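Local coordinates for putative oxidoreductase (Pseudomonas putida, PDB 3L6D), which probably binds NADP and acts as an oxidoreductase of the reductive aminase-like kind, at residues B[39-42]-B[43-46]; B[73-76]-B[77-80]. All coordinates share one frame; numbering follows the deposited sequence.

Interaction 1 of 2, residues B[39-42]-B[43-46]; sequences NRSP and GKAA
Ser41 meets Lys44 through its hydroxyl. From CB, which lies 4.0 Å from Lys44 CB, the side chain leads to OG, which at chi1 166° stands trans to the backbone N and beside the carbonyl carbon, facing the first turn of helix 42-50. There OG accepts from Lys44 N at 3.1 Å, a moderately bent bond (N-H...O 151°), and also rests against Lys44 CB at 3.3 Å. The lysine chain bends at chi2 and chi3, which brings its CD to 3.8 Å from Ser41 OG before the amine end leads away. Ser41 is thus the N-cap of the helix that follows strand 35-38 in the Rossmann-type domain, and the Lys44 side chain also touches Leu17, in the glycine-rich turn after strand 12-15. With an alanine in place of Ser41, the N-H of Lys44 would probably lose its capping acceptor and the first turn would be less firmly fixed. The backbone continues the grip: Ala45 N reaches Ser41 O at 2.8 Å in a nearly straight bond (172°), its CB lying 3.4 Å from the same oxygen. One residue on, Ala46 N bonds to Pro42 O at 2.9 Å. Two residues before the cap, Asn39 OD1 accepts from Leu17 N.

Interaction 2 of 2, residues B[73-76]-B[77-80]; sequences LLDN and HATH
With chi1 at 56°, Asp75 holds its carboxylate between its own N and carbonyl carbon, which swings OD1 over the start of helix 76-84 to meet Ala78 N. Thr79 turns OG1 away from its carbonyl carbon (chi1 -57°), back to the Asp75 carbonyl, and to a water shared with the Asn76 amide. Ala78 N gives the capping bond to Asp75 OD1 at 2.8 Å, approaching the oxygen nearly in line with its C-O bond. The same OD1 lies against His77 CB at 3.4 Å, while OD2 sits at the edge of the His77 ring, near its plane. Thr79 N bonds to Asp75 O at 3.1 Å in the carbonyl plane, and His80 N continues the helical pattern by bonding to Asn76 O.

Two waters tie the Asn76 amide to the next turn. One receives an N-H from Asn76 ND2 and bonds to His80 NE2 at 2.8 Å, in the plane of the ring; the amide and ring are themselves turned 70° to each other. The other gives a proton to Asn76 OD1 and lies 2.6 Å from Thr79 OG1. Leu111 of helix 105-117 touches Asn76, Thr79 and His80.

Ahead of the cap, Leu73 sets CB against Ala78 CB at 4.0 Å and CD1 against Thr79 CA, and Leu74 CB adds a looser apolar contact with Ala78 CB. At its centre is an aspartate N-cap on helix 76-84, which follows strand 68-71 in a strand-loop-helix step of the Rossmann-type fold.

In the fold
Both interactions lie at the surface, each with a single buried residue, Ala45 in interaction 1 and Thr79 in interaction 2. They hold different elements of the same nucleotide-binding family region: each joins a loop that leaves a parallel strand to the helix after it, strand 35-38 to helix 42-50 and strand 68-71 to helix 76-84. These strands flank strand 12-15 in the sheet. The centres are about 17 Å apart and the nearest atoms about 6 Å, without touching. Interaction 1 uses a neutral hydroxyl cap and little apolar packing, whereas interaction 2 is capped by a carboxylate and also has leucine contacts and water bridges beside helix 105-117. Lys44 and Leu73 both touch the probable glycine-rich motif.

Interaction 1 of 2, residues B[39-42]-B[43-46]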
# COMPACT_ATOMS: atom_id res chain seq x y z
N ASN B 39 29.65 -3.83 -24.26
CA ASN B 39 29.11 -5.04 -23.73
C ASN B 39 29.64 -6.26 -24.44
O ASN B 39 30.55 -6.17 -25.27
CB ASN B 39 27.62 -5.05 -23.93
CG ASN B 39 26.95 -5.94 -22.97
OD1 ASN B 39 26.88 -5.62 -21.80
ND2 ASN B 39 26.48 -7.09 -23.43
N ARG B 40 29.02 -7.40 -24.11
CA ARG B 40 29.25 -8.68 -24.80
C ARG B 40 28.00 -9.11 -25.62
O ARG B 40 27.91 -10.27 -26.06
CB ARG B 40 29.62 -9.75 -23.77
CG ARG B 40 30.73 -9.31 -22.77
CD ARG B 40 31.24 -10.53 -21.96
NE ARG B 40 32.34 -10.23 -21.03
CZ ARG B 40 33.58 -10.72 -21.13
NH1 ARG B 40 33.90 -11.54 -22.13
NH2 ARG B 40 34.51 -10.39 -20.23
N SER B 41 27.05 -8.20 -25.85
CA SER B 41 25.72 -8.58 -26.40
C SER B 41 25.36 -8.03 -27.78
O SER B 41 24.86 -6.92 -27.89
CB SER B 41 24.56 -8.27 -25.44
OG SER B 41 23.31 -8.35 -26.12
N PRO B 42 25.52 -8.87 -28.81
CA PRO B 42 25.20 -8.45 -30.19
C PRO B 42 23.79 -7.80 -30.30
O PRO B 42 23.68 -6.59 -30.58
CB PRO B 42 25.30 -9.76 -30.98
CG PRO B 42 26.27 -10.64 -30.13
CD PRO B 42 25.88 -10.31 -28.72
N GLY B 43 22.72 -8.57 -30.03
CA GLY B 43 21.35 -8.00 -29.98
C GLY B 43 21.28 -6.61 -29.35
O GLY B 43 20.91 -5.59 -30.01
N LYS B 44 21.65 -6.57 -28.06
CA LYS B 44 21.52 -5.32 -27.31
C LYS B 44 22.37 -4.15 -27.79
O LYS B 44 21.85 -3.02 -27.95
CB LYS B 44 21.61 -5.54 -25.80
CG LYS B 44 20.22 -5.73 -25.22
CD LYS B 44 19.86 -7.19 -25.11
CE LYS B 44 20.12 -7.70 -23.69
NZ LYS B 44 19.25 -8.86 -23.29
N ALA B 45 23.64 -4.43 -28.12
CA ALA B 45 24.49 -3.37 -28.65
C ALA B 45 23.99 -2.84 -30.01
O ALA B 45 24.00 -1.63 -30.25
CB ALA B 45 25.92 -3.81 -28.71
N ALA B 46 23.50 -3.73 -30.86
CA ALA B 46 23.04 -3.30 -32.19
C ALA B 46 21.88 -2.29 -32.09
O ALA B 46 21.91 -1.25 -32.75
CB ALA B 46 22.66 -4.49 -33.06

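Interaction 2 of 2, residues B[73-76]-B[77-80]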
# COMPACT_ATOMS: atom_id res chain seq x y z
N LEU B 73 25.79 -4.95 -14.25
CA LEU B 73 26.39 -6.23 -14.65
C LEU B 73 25.66 -7.38 -13.99
O LEU B 73 24.80 -7.15 -13.14
CB LEU B 73 27.86 -6.25 -14.29
CG LEU B 73 28.69 -5.24 -15.11
CD1 LEU B 73 30.01 -4.95 -14.41
CD2 LEU B 73 28.92 -5.69 -16.54
N LEU B 74 26.00 -8.61 -14.39
CA LEU B 74 25.29 -9.78 -13.88
C LEU B 74 25.42 -9.84 -12.37
O LEU B 74 24.42 -9.88 -11.65
CB LEU B 74 25.77 -11.10 -14.51
CG LEU B 74 24.93 -12.33 -14.07
CD1 LEU B 74 23.43 -12.16 -14.40
CD2 LEU B 74 25.45 -13.66 -14.63
N ASP B 75 26.66 -9.86 -11.88
CA ASP B 75 26.88 -10.02 -10.45
C ASP B 75 28.22 -9.43 -10.03
O ASP B 75 28.92 -8.82 -10.85
CB ASP B 75 26.78 -11.52 -10.07
CG ASP B 75 27.74 -12.38 -10.86
OD1 ASP B 75 28.72 -11.84 -11.45
OD2 ASP B 75 27.54 -13.62 -10.87
N ASN B 76 28.60 -9.65 -8.77
CA ASN B 76 29.86 -9.15 -8.28
C ASN B 76 31.04 -9.77 -9.03
O ASN B 76 31.98 -9.07 -9.37
CB ASN B 76 29.99 -9.34 -6.76
CG ASN B 76 30.81 -8.23 -6.11
OD1 ASN B 76 30.40 -7.07 -6.15
ND2 ASN B 76 31.96 -8.58 -5.52
N HIS B 77 31.00 -11.09 -9.29
CA HIS B 77 32.05 -11.71 -10.12
C HIS B 77 32.25 -10.90 -11.42
O HIS B 77 33.40 -10.58 -11.77
CB HIS B 77 31.71 -13.17 -10.47
CG HIS B 77 31.81 -14.12 -9.32
ND1 HIS B 77 32.92 -14.18 -8.50
CD2 HIS B 77 30.95 -15.07 -8.87
CE1 HIS B 77 32.74 -15.13 -7.59
NE2 HIS B 77 31.55 -15.68 -7.79
N ALA B 78 31.15 -10.56 -12.10
CA ALA B 78 31.20 -9.79 -13.37
C ALA B 78 31.83 -8.38 -13.20
O ALA B 78 32.56 -7.90 -14.07
CB ALA B 78 29.80 -9.69 -14.00
N THR B 79 31.56 -7.75 -12.05
CA THR B 79 32.11 -6.41 -11.76
C THR B 79 33.63 -6.51 -11.64
O THR B 79 34.36 -5.70 -12.22
CB THR B 79 31.52 -5.83 -10.47
OG1 THR B 79 30.10 -5.78 -10.57
CG2 THR B 79 32.05 -4.41 -10.18
N HIS B 80 34.13 -7.53 -10.92
CA HIS B 80 35.57 -7.62 -10.70
C HIS B 80 36.28 -7.96 -11.99
O HIS B 80 37.34 -7.44 -12.26
CB HIS B 80 35.89 -8.59 -9.58
CG HIS B 80 35.73 -8.00 -8.22
ND1 HIS B 80 36.76 -7.35 -7.56
CD2 HIS B 80 34.66 -7.95 -7.39
CE1 HIS B 80 36.33 -6.95 -6.38
NE2 HIS B 80 35.05 -7.29 -6.25
O HOH W 1 33.67 -6.77 -3.88
O HOH W 2 29.09 -5.84 -8.14